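PDB 5AMV: pectate lyase from Bacillus subtilis, which cleaves polygalacturonate by calcium-dependent elimination, leaving oligosaccharides with unsaturated galacturonosyl groups at their non-reducing ends. Local coordinates for residues Y83-Y88 with R217-H222; R112-Q117 with N180-N185; Y163-Q168 with G204-S209. All blocks are in the same frame, centred on the assembly; numbering follows the deposited sequence. Where two conformers were deposited one is given.

Contact 1: Y83-Y88 with R217-H222; sequences YDLDKY and RKYQHH
Y83 and Y219 point their phenol groups at one another from opposite directions. Y83 OH and Y219 OH stay 3.9 Å apart, and two waters bridge them. One of these lies 2.8 Å from Y83 OH and 2.7 Å from Y219 OH. The second also bonds both hydroxyls and sits at the edge of the Y83 ring, in its plane. The contact ties the start of helix 85-92 to a loop on the flank of the parallel beta-helix, the fold of polysaccharide lyase family 1.

L85 adds the apolar part. Its CG is anti to the backbone N (chi1 178°), which brings both methyls up to the Y219 hydroxyl. CD1 of L85 is 3.7 Å from Y219 OH and CD2 is 4.0 Å from the same oxygen. CD1 meets the Y219 ring obliquely.

Further out, the Y83 ring has L85 N over one face, near the rim, and rests on Q106, A109 and R110 of helix 105-121. Y219 is the centre of an inverse gamma turn and packs on P167. R217 belongs to the glycan pocket, but the tyrosine pair lies away from it.

D84 caps the helix that carries L85. It is the N-cap residue, and D84 OD2, in the modelled conformer, accepts from K87 N at 3.1 Å. The first helical turn closes with Y88 N bonded to D84 O at 2.8 Å.

Contact 2: R112-Q117 with N180-N185; sequences RSQKNQ and NSQYDN. With CA (calcium ion), chain C.
Y183 reaches helix 105-121 and packs its phenol end against Q114 and Q117. Y183 OH lies 3.8 Å from Q114 CG and 3.8 Å from Q117 CB. It nears Q114 O, but at a poor angle for a bond. Q117 CG is anti to the backbone N (chi1 -180°), and the extended chain brings Q117 OE1 to the ring edge, 3.7 Å from Y183 CE2. The Q114 and Q182 side chains cross at about a right angle. Their closest approach is doubtful, as Q114 has two conformers.

Water carries the polar links. One water donates to Q117 OE1 at 2.6 Å and accepts from Y183 OH at 2.7 Å. In the modelled Q114 conformer, another accepts from Q114 NE2 and Q182 NE2 and donates to N180 O. These links fasten the helix to a loop between strands 178-180 and 186-189 of the parallel beta-helix. Direct bonds run elsewhere: Q114 NE2 donates to D164 OD2, and the main polar partner of Q117 is N65.

Metal bonds come next. D184 grips the calcium ion with both carboxylate oxygens, OD1 at 2.3 Å and OD2 at 2.4 Å. D223, D227 and three waters complete the site. One of those waters makes a long bond to Q182 O (3.3 Å).

Contact 3: Y163-Q168 with G204-S209; sequences YDYFPQ and GSRPDS. With ACT (acetate ion), chain D.
R206 lays its side chain across the Y163 ring and ends at Y165. Its CB lies outside the ring edge, 4.1 Å from Y163 CE2. CD comes closer, at 3.6 Å from Y163 CE2, and makes a CH-pi contact with the face. The chain then bends at chi3 (-75°), which turns the guanidinium flat onto the ring. NE lies over Y163 CD2 at 3.5 Å and forms a salt bridge with D161. CZ sits 3.7 Å from the centroid of the Y163 ring, with the two planes only 4° apart: a stacked cation-pi pair.

This pair joins two loops of the parallel beta-helix, one after strand 158-160 and one after strand 200-202. With an alanine in place of Y163, the guanidinium would probably lose its flat support and be freer to turn.

At the tip, R206 NH2 packs 3.5 Å from Y163 CB. R206 NH1 donates to Y165 OH at 3.1 Å in a nearly straight bond (173°) that lies in the guanidinium plane. The Y165 ring is steeply inclined to that plane. Beyond the stack, Y163 OH donates to an acetate oxygen, OXT, at 2.6 Å. That acetate probably comes from the crystallisation liquor, and its OXT also lies at the edge of the Y165 ring.

In the fold
The three contacts form one cluster on the same side of the chain's centre. Contacts 1 and 2 have centres about 12 Å apart, and contact 3 is about 11 Å from each. Along the chain, contact 1 spans the other two, while the segments of contacts 2 and 3 alternate. Contacts 1 and 2 bring helices 85-92 and 105-121 against loops of the parallel beta-helix; contact 3 joins loop to loop. Polar links connect them. D164 OD2 accepts from Q182 N, and S181 OG probably bonds Q220 O. H222 ND1 hydrogen-bonds D208 OD1. The segments thus interlock around the loops that carry calcium ligand D184 and, at R217, reach the glycan pocket.

Contact 1: Y83-Y88 with R217-H222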
loop_
_atom_site.group_PDB
_atom_site.type_symbol
_atom_site.label_atom_id
_atom_site.label_comp_id
_atom_site.label_asym_id
_atom_site.label_seq_id
_atom_site.Cartn_x
_atom_site.Cartn_y
_atom_site.Cartn_z
ATOM N N TYR A 83 -13.351 25.688 8.535
ATOM C CA TYR A 83 -13.934 24.387 8.211
ATOM C C TYR A 83 -14.790 23.860 9.355
ATOM O O TYR A 83 -14.410 23.979 10.523
ATOM C CB TYR A 83 -12.822 23.397 7.921
ATOM C CG TYR A 83 -13.316 21.965 7.753
ATOM C CD1 TYR A 83 -13.912 21.539 6.552
ATOM C CD2 TYR A 83 -13.156 21.058 8.782
ATOM C CE1 TYR A 83 -14.337 20.205 6.417
ATOM C CE2 TYR A 83 -13.541 19.733 8.660
ATOM C CZ TYR A 83 -14.129 19.316 7.479
ATOM O OH TYR A 83 -14.510 17.986 7.358
ATOM N N ASP A 84 -15.961 23.309 9.001
ATOM C CA ASP A 84 -16.820 22.643 9.963
ATOM C C ASP A 84 -17.528 21.525 9.232
ATOM O O ASP A 84 -18.157 21.735 8.172
ATOM C CB ASP A 84 -17.831 23.614 10.540
ATOM C CG ASP A 84 -18.777 22.954 11.535
ATOM O OD1 ASP A 84 -18.356 22.760 12.693
ATOM O OD2 ASP A 84 -19.932 22.665 11.145
ATOM N N LEU A 85 -17.359 20.312 9.755
ATOM C CA LEU A 85 -17.921 19.117 9.082
ATOM C C LEU A 85 -19.436 19.273 8.838
ATOM O O LEU A 85 -19.919 18.987 7.746
ATOM C CB LEU A 85 -17.604 17.819 9.834
ATOM C CG LEU A 85 -18.169 16.522 9.248
ATOM C CD1 LEU A 85 -17.732 16.288 7.756
ATOM C CD2 LEU A 85 -17.850 15.299 10.146
ATOM N N ASP A 86 -20.188 19.726 9.839
ATOM C CA ASP A 86 -21.622 19.912 9.638
ATOM C C ASP A 86 -21.916 20.895 8.506
ATOM O O ASP A 86 -22.764 20.602 7.666
ATOM C CB ASP A 86 -22.330 20.273 10.962
ATOM C CG ASP A 86 -22.514 19.043 11.874
ATOM O OD1 ASP A 86 -22.949 17.981 11.365
ATOM O OD2 ASP A 86 -22.195 19.107 13.085
ATOM N N LYS A 87 -21.186 22.010 8.427
ATOM C CA LYS A 87 -21.383 22.955 7.314
ATOM C C LYS A 87 -20.975 22.330 5.971
ATOM O O LYS A 87 -21.635 22.551 4.947
ATOM C CB LYS A 87 -20.642 24.273 7.548
ATOM C CG LYS A 87 -21.246 25.098 8.693
ATOM C CD LYS A 87 -20.439 26.373 8.891
ATOM C CE LYS A 87 -20.901 27.109 10.170
ATOM N NZ LYS A 87 -20.118 28.360 10.360
ATOM N N TYR A 88 -19.919 21.509 5.996
ATOM C CA TYR A 88 -19.443 20.876 4.768
ATOM C C TYR A 88 -20.522 19.909 4.280
ATOM O O TYR A 88 -20.875 19.891 3.090
ATOM C CB TYR A 88 -18.155 20.129 5.085
ATOM C CG TYR A 88 -17.521 19.476 3.882
ATOM C CD1 TYR A 88 -17.914 18.189 3.447
ATOM C CD2 TYR A 88 -16.524 20.148 3.176
ATOM C CE1 TYR A 88 -17.276 17.594 2.331
ATOM C CE2 TYR A 88 -15.896 19.558 2.084
ATOM C CZ TYR A 88 -16.288 18.287 1.665
ATOM O OH TYR A 88 -15.667 17.724 0.566
ATOM N N ARG A 217 -22.580 6.753 2.726
ATOM C CA ARG A 217 -21.263 6.228 2.355
ATOM C C ARG A 217 -20.295 6.320 3.541
ATOM O O ARG A 217 -20.253 7.331 4.247
ATOM C CB ARG A 217 -20.673 6.958 1.126
ATOM C CG ARG A 217 -21.506 6.939 -0.196
ATOM C CD ARG A 217 -21.664 5.521 -0.831
ATOM N NE ARG A 217 -20.424 4.928 -1.351
ATOM C CZ ARG A 217 -20.300 3.640 -1.683
ATOM N NH1 ARG A 217 -21.329 2.812 -1.545
ATOM N NH2 ARG A 217 -19.153 3.161 -2.149
ATOM N N LYS A 218 -19.519 5.245 3.747
ATOM C CA LYS A 218 -18.494 5.158 4.807
ATOM C C LYS A 218 -17.657 6.421 4.792
ATOM O O LYS A 218 -17.124 6.758 3.743
ATOM C CB LYS A 218 -17.550 3.958 4.547
ATOM C CG LYS A 218 -16.568 3.642 5.704
ATOM C CD LYS A 218 -15.311 2.850 5.235
ATOM C CE LYS A 218 -15.359 1.319 5.462
ATOM N NZ LYS A 218 -14.008 0.571 5.214
ATOM N N TYR A 219 -17.513 7.061 5.939
ATOM C CA TYR A 219 -16.628 8.223 6.069
ATOM C C TYR A 219 -15.198 7.680 6.257
ATOM O O TYR A 219 -14.725 7.505 7.384
ATOM C CB TYR A 219 -17.106 9.056 7.212
ATOM C CG TYR A 219 -16.432 10.412 7.365
ATOM C CD1 TYR A 219 -16.435 11.330 6.309
ATOM C CD2 TYR A 219 -15.920 10.800 8.607
ATOM C CE1 TYR A 219 -15.855 12.606 6.470
ATOM C CE2 TYR A 219 -15.347 12.047 8.791
ATOM C CZ TYR A 219 -15.306 12.941 7.730
ATOM O OH TYR A 219 -14.741 14.170 7.966
ATOM N N GLN A 220 -14.546 7.460 5.117
ATOM C CA GLN A 220 -13.293 6.710 5.068
ATOM C C GLN A 220 -12.072 7.564 5.416
ATOM O O GLN A 220 -11.766 8.513 4.713
ATOM C CB GLN A 220 -13.128 6.061 3.701
ATOM C CG GLN A 220 -11.846 5.253 3.550
ATOM C CD GLN A 220 -11.734 4.088 4.552
ATOM O OE1 GLN A 220 -11.037 4.158 5.557
ATOM N NE2 GLN A 220 -12.448 3.017 4.263
ATOM N N HIS A 221 -11.373 7.181 6.493
ATOM C CA HIS A 221 -10.172 7.903 6.955
ATOM C C HIS A 221 -8.868 7.322 6.435
ATOM O O HIS A 221 -7.804 7.937 6.610
ATOM C CB HIS A 221 -10.113 7.904 8.485
ATOM C CG HIS A 221 -11.243 8.640 9.121
ATOM N ND1 HIS A 221 -11.280 10.017 9.174
ATOM C CD2 HIS A 221 -12.374 8.205 9.741
ATOM C CE1 HIS A 221 -12.391 10.406 9.779
ATOM N NE2 HIS A 221 -13.080 9.325 10.130
ATOM N N HIS A 222 -8.918 6.102 5.900
ATOM C CA HIS A 222 -7.707 5.498 5.320
ATOM C C HIS A 222 -7.795 5.348 3.831
ATOM O O HIS A 222 -8.896 5.267 3.269
ATOM C CB HIS A 222 -7.548 4.075 5.883
ATOM C CG HIS A 222 -7.411 4.049 7.364
ATOM N ND1 HIS A 222 -8.367 3.503 8.187
ATOM C CD2 HIS A 222 -6.445 4.535 8.177
ATOM C CE1 HIS A 222 -7.988 3.635 9.447
ATOM N NE2 HIS A 222 -6.819 4.242 9.466
HETATM O O HOH W 1 -13.991 15.689 5.827
HETATM O O HOH W 2 -13.495 16.282 9.318
#

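Contact 2: R112-Q117 with N180-N185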
loop_
_atom_site.group_PDB
_atom_site.type_symbol
_atom_site.label_atom_id
_atom_site.label_comp_id
_atom_site.label_asym_id
_atom_site.label_seq_id
_atom_site.Cartn_x
_atom_site.Cartn_y
_atom_site.Cartn_z
ATOM N N ARG A 112 -7.505 23.117 2.853
ATOM C CA ARG A 112 -6.465 23.734 3.709
ATOM C C ARG A 112 -6.176 22.880 4.933
ATOM O O ARG A 112 -4.987 22.701 5.329
ATOM C CB ARG A 112 -6.836 25.184 4.100
ATOM C CG ARG A 112 -6.767 26.122 2.887
ATOM C CD ARG A 112 -6.941 27.611 3.304
ATOM N NE ARG A 112 -8.160 27.906 4.068
ATOM C CZ ARG A 112 -9.317 28.321 3.546
ATOM N NH1 ARG A 112 -9.445 28.483 2.230
ATOM N NH2 ARG A 112 -10.357 28.534 4.361
ATOM N N SER A 113 -7.248 22.368 5.547
ATOM C CA SER A 113 -7.106 21.506 6.704
ATOM C C SER A 113 -6.266 20.260 6.363
ATOM O O SER A 113 -5.327 19.900 7.096
ATOM C CB SER A 113 -8.496 21.056 7.184
ATOM O OG SER A 113 -9.282 22.228 7.447
ATOM N N GLN A 114 -6.628 19.622 5.258
ATOM C CA GLN A 114 -5.910 18.451 4.768
ATOM C C GLN A 114 -4.430 18.770 4.517
ATOM O O GLN A 114 -3.535 17.985 4.858
ATOM C CB GLN A 114 -6.609 17.954 3.498
ATOM C CG GLN A 114 -6.186 16.571 3.133
ATOM C CD GLN A 114 -6.961 16.031 1.993
ATOM O OE1 GLN A 114 -7.192 16.718 0.977
ATOM N NE2 GLN A 114 -7.400 14.775 2.147
ATOM N N LYS A 115 -4.165 19.943 3.934
ATOM C CA LYS A 115 -2.779 20.277 3.638
ATOM C C LYS A 115 -1.977 20.509 4.924
ATOM O O LYS A 115 -0.813 20.171 4.999
ATOM C CB LYS A 115 -2.718 21.457 2.667
ATOM C CG LYS A 115 -3.117 21.040 1.228
ATOM C CD LYS A 115 -3.378 22.266 0.359
ATOM C CE LYS A 115 -3.665 21.899 -1.094
ATOM N NZ LYS A 115 -5.115 21.956 -1.447
ATOM N N ASN A 116 -2.616 21.021 5.961
ATOM C CA ASN A 116 -1.920 21.185 7.256
ATOM C C ASN A 116 -1.467 19.810 7.802
ATOM O O ASN A 116 -0.364 19.652 8.293
ATOM C CB ASN A 116 -2.895 21.821 8.242
ATOM C CG ASN A 116 -3.219 23.272 7.896
ATOM O OD1 ASN A 116 -2.454 23.942 7.195
ATOM N ND2 ASN A 116 -4.314 23.775 8.438
ATOM N N GLN A 117 -2.355 18.823 7.716
ATOM C CA GLN A 117 -1.972 17.481 8.186
ATOM C C GLN A 117 -0.926 16.833 7.288
ATOM O O GLN A 117 0.017 16.211 7.787
ATOM C CB GLN A 117 -3.176 16.557 8.346
ATOM C CG GLN A 117 -2.756 15.153 8.841
ATOM C CD GLN A 117 -3.939 14.251 9.220
ATOM O OE1 GLN A 117 -5.048 14.385 8.690
ATOM N NE2 GLN A 117 -3.696 13.351 10.167
ATOM N N ASN A 180 -13.001 10.024 0.166
ATOM C CA ASN A 180 -11.662 9.573 -0.154
ATOM C C ASN A 180 -10.656 10.296 0.687
ATOM O O ASN A 180 -10.677 11.534 0.811
ATOM C CB ASN A 180 -11.337 9.739 -1.626
ATOM C CG ASN A 180 -12.107 8.755 -2.492
ATOM O OD1 ASN A 180 -11.956 7.543 -2.349
ATOM N ND2 ASN A 180 -12.934 9.271 -3.377
ATOM N N SER A 181 -9.805 9.494 1.314
ATOM C CA SER A 181 -8.699 10.038 2.129
ATOM C C SER A 181 -7.383 9.990 1.358
ATOM O O SER A 181 -7.277 9.277 0.342
ATOM C CB SER A 181 -8.613 9.291 3.441
ATOM O OG SER A 181 -9.572 9.829 4.375
ATOM N N GLN A 182 -6.382 10.755 1.832
ATOM C CA GLN A 182 -5.156 11.000 1.071
ATOM C C GLN A 182 -3.958 10.130 1.430
ATOM O O GLN A 182 -2.989 10.136 0.646
ATOM C CB GLN A 182 -4.717 12.468 1.194
ATOM C CG GLN A 182 -5.558 13.430 0.371
ATOM C CD GLN A 182 -5.514 13.118 -1.132
ATOM O OE1 GLN A 182 -4.439 13.143 -1.757
ATOM N NE2 GLN A 182 -6.683 12.832 -1.716
ATOM N N TYR A 183 -3.954 9.462 2.593
ATOM C CA TYR A 183 -2.672 8.888 3.060
ATOM C C TYR A 183 -2.648 7.404 2.945
ATOM O O TYR A 183 -3.563 6.730 3.407
ATOM C CB TYR A 183 -2.334 9.298 4.530
ATOM C CG TYR A 183 -2.514 10.772 4.697
ATOM C CD1 TYR A 183 -1.796 11.661 3.895
ATOM C CD2 TYR A 183 -3.464 11.282 5.596
ATOM C CE1 TYR A 183 -2.020 13.023 3.971
ATOM C CE2 TYR A 183 -3.685 12.643 5.693
ATOM C CZ TYR A 183 -2.973 13.506 4.901
ATOM O OH TYR A 183 -3.259 14.855 4.951
ATOM N N ASP A 184 -1.566 6.912 2.357
ATOM C CA ASP A 184 -1.263 5.484 2.387
ATOM C C ASP A 184 -0.145 5.309 3.430
ATOM O O ASP A 184 0.457 6.306 3.861
ATOM C CB ASP A 184 -0.700 5.082 1.024
ATOM C CG ASP A 184 -1.589 5.455 -0.141
ATOM O OD1 ASP A 184 -2.831 5.394 -0.058
ATOM O OD2 ASP A 184 -1.043 5.749 -1.237
ATOM N N ASN A 185 0.221 4.064 3.782
ATOM C CA ASN A 185 1.461 3.883 4.565
ATOM C C ASN A 185 2.692 4.168 3.686
ATOM O O ASN A 185 3.598 4.897 4.101
ATOM C CB ASN A 185 1.521 2.469 5.170
ATOM C CG ASN A 185 0.244 2.126 5.889
ATOM O OD1 ASN A 185 -0.513 1.244 5.435
ATOM N ND2 ASN A 185 -0.030 2.809 7.027
HETATM CA CA CA C . -3.179 5.728 -2.333
HETATM O O HOH W 3 -8.677 13.372 -0.083
HETATM O O HOH W 4 -5.569 15.375 6.291
HETATM O O HOH W 5 -3.182 8.025 -1.865
HETATM O O HOH W 6 -4.773 5.215 -3.975
HETATM O O HOH W 7 -1.889 6.070 -4.231
#

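Contact 3: Y163-Q168 with G204-S209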
loop_
_atom_site.group_PDB
_atom_site.type_symbol
_atom_site.label_atom_id
_atom_site.label_comp_id
_atom_site.label_asym_id
_atom_site.label_seq_id
_atom_site.Cartn_x
_atom_site.Cartn_y
_atom_site.Cartn_z
ATOM N N TYR A 163 -3.965 8.010 8.832
ATOM C CA TYR A 163 -5.338 8.437 9.077
ATOM C C TYR A 163 -5.509 9.876 8.622
ATOM O O TYR A 163 -4.710 10.753 8.995
ATOM C CB TYR A 163 -5.593 8.386 10.590
ATOM C CG TYR A 163 -7.007 8.639 11.075
ATOM C CD1 TYR A 163 -7.495 9.945 11.250
ATOM C CD2 TYR A 163 -7.891 7.562 11.308
ATOM C CE1 TYR A 163 -8.755 10.166 11.748
ATOM C CE2 TYR A 163 -9.189 7.781 11.810
ATOM C CZ TYR A 163 -9.625 9.095 11.985
ATOM O OH TYR A 163 -10.915 9.332 12.450
ATOM N N ASP A 164 -6.562 10.115 7.849
ATOM C CA ASP A 164 -6.826 11.476 7.339
ATOM C C ASP A 164 -8.030 12.020 8.091
ATOM O O ASP A 164 -9.142 11.453 8.014
ATOM C CB ASP A 164 -7.124 11.341 5.820
ATOM C CG ASP A 164 -7.321 12.647 5.100
ATOM O OD1 ASP A 164 -7.599 13.696 5.703
ATOM O OD2 ASP A 164 -7.189 12.595 3.841
ATOM N N TYR A 165 -7.844 13.147 8.792
ATOM C CA TYR A 165 -8.954 13.759 9.512
ATOM C C TYR A 165 -9.979 14.445 8.586
ATOM O O TYR A 165 -11.052 14.804 9.039
ATOM C CB TYR A 165 -8.467 14.801 10.511
ATOM C CG TYR A 165 -7.827 14.201 11.737
ATOM C CD1 TYR A 165 -8.609 13.485 12.666
ATOM C CD2 TYR A 165 -6.452 14.336 11.950
ATOM C CE1 TYR A 165 -8.014 12.921 13.798
ATOM C CE2 TYR A 165 -5.854 13.771 13.066
ATOM C CZ TYR A 165 -6.653 13.061 13.955
ATOM O OH TYR A 165 -6.032 12.500 15.049
ATOM N N PHE A 166 -9.658 14.624 7.305
ATOM C CA PHE A 166 -10.505 15.503 6.435
ATOM C C PHE A 166 -10.762 14.849 5.073
ATOM O O PHE A 166 -10.447 15.425 4.041
ATOM C CB PHE A 166 -9.835 16.884 6.242
ATOM C CG PHE A 166 -9.401 17.497 7.550
ATOM C CD1 PHE A 166 -10.374 18.062 8.435
ATOM C CD2 PHE A 166 -8.070 17.482 7.906
ATOM C CE1 PHE A 166 -9.955 18.583 9.689
ATOM C CE2 PHE A 166 -7.648 18.025 9.156
ATOM C CZ PHE A 166 -8.610 18.546 10.053
ATOM N N PRO A 167 -11.391 13.659 5.075
ATOM C CA PRO A 167 -11.700 13.020 3.798
ATOM C C PRO A 167 -12.535 13.923 2.890
ATOM O O PRO A 167 -13.422 14.640 3.365
ATOM C CB PRO A 167 -12.554 11.798 4.209
ATOM C CG PRO A 167 -12.420 11.614 5.648
ATOM C CD PRO A 167 -11.850 12.883 6.236
ATOM N N GLN A 168 -12.236 13.853 1.591
ATOM C CA GLN A 168 -12.936 14.624 0.582
ATOM C C GLN A 168 -14.171 13.872 0.079
ATOM O O GLN A 168 -14.079 12.688 -0.215
ATOM C CB GLN A 168 -12.013 14.893 -0.580
ATOM C CG GLN A 168 -12.598 15.801 -1.649
ATOM C CD GLN A 168 -11.676 15.857 -2.869
ATOM O OE1 GLN A 168 -11.268 14.823 -3.386
ATOM N NE2 GLN A 168 -11.316 17.054 -3.292
ATOM N N GLY A 204 -3.911 0.295 13.062
ATOM C CA GLY A 204 -3.626 0.693 14.437
ATOM C C GLY A 204 -4.862 0.530 15.298
ATOM O O GLY A 204 -5.557 -0.493 15.206
ATOM N N SER A 205 -5.168 1.575 16.077
ATOM C CA SER A 205 -6.272 1.538 17.030
ATOM C C SER A 205 -7.553 2.181 16.468
ATOM O O SER A 205 -8.517 2.388 17.210
ATOM C CB SER A 205 -5.866 2.249 18.317
ATOM O OG SER A 205 -5.658 3.632 18.053
ATOM N N ARG A 206 -7.564 2.433 15.161
ATOM C CA ARG A 206 -8.676 3.149 14.524
ATOM C C ARG A 206 -9.262 2.354 13.336
ATOM O O ARG A 206 -9.253 2.810 12.175
ATOM C CB ARG A 206 -8.257 4.577 14.131
ATOM C CG ARG A 206 -8.094 5.454 15.398
ATOM C CD ARG A 206 -7.956 6.944 15.099
ATOM N NE ARG A 206 -6.629 7.320 14.570
ATOM C CZ ARG A 206 -6.195 8.588 14.516
ATOM N NH1 ARG A 206 -6.991 9.574 14.918
ATOM N NH2 ARG A 206 -4.986 8.899 14.047
ATOM N N PRO A 207 -9.766 1.132 13.621
ATOM C CA PRO A 207 -10.370 0.368 12.533
ATOM C C PRO A 207 -11.568 1.090 11.903
ATOM O O PRO A 207 -12.289 1.878 12.576
ATOM C CB PRO A 207 -10.785 -0.952 13.208
ATOM C CG PRO A 207 -11.023 -0.552 14.697
ATOM C CD PRO A 207 -9.972 0.517 14.960
ATOM N N ASP A 208 -11.796 0.818 10.623
ATOM C CA ASP A 208 -12.841 1.468 9.851
ATOM C C ASP A 208 -14.260 1.255 10.362
ATOM O O ASP A 208 -15.148 2.070 10.074
ATOM C CB ASP A 208 -12.794 0.994 8.403
ATOM C CG ASP A 208 -11.571 1.461 7.671
ATOM O OD1 ASP A 208 -10.830 2.288 8.234
ATOM O OD2 ASP A 208 -11.362 0.997 6.529
ATOM N N SER A 209 -14.461 0.157 11.103
ATOM C CA SER A 209 -15.789 -0.202 11.631
ATOM C C SER A 209 -16.414 0.919 12.453
ATOM O O SER A 209 -17.634 1.012 12.537
ATOM C CB SER A 209 -15.690 -1.476 12.477
ATOM O OG SER A 209 -14.790 -1.279 13.554
HETATM C C ACT D . -11.954 12.013 14.171
HETATM O O ACT D . -11.350 11.455 15.127
HETATM O OXT ACT D . -11.534 11.803 12.995
HETATM C CH3 ACT D . -13.111 12.925 14.450
#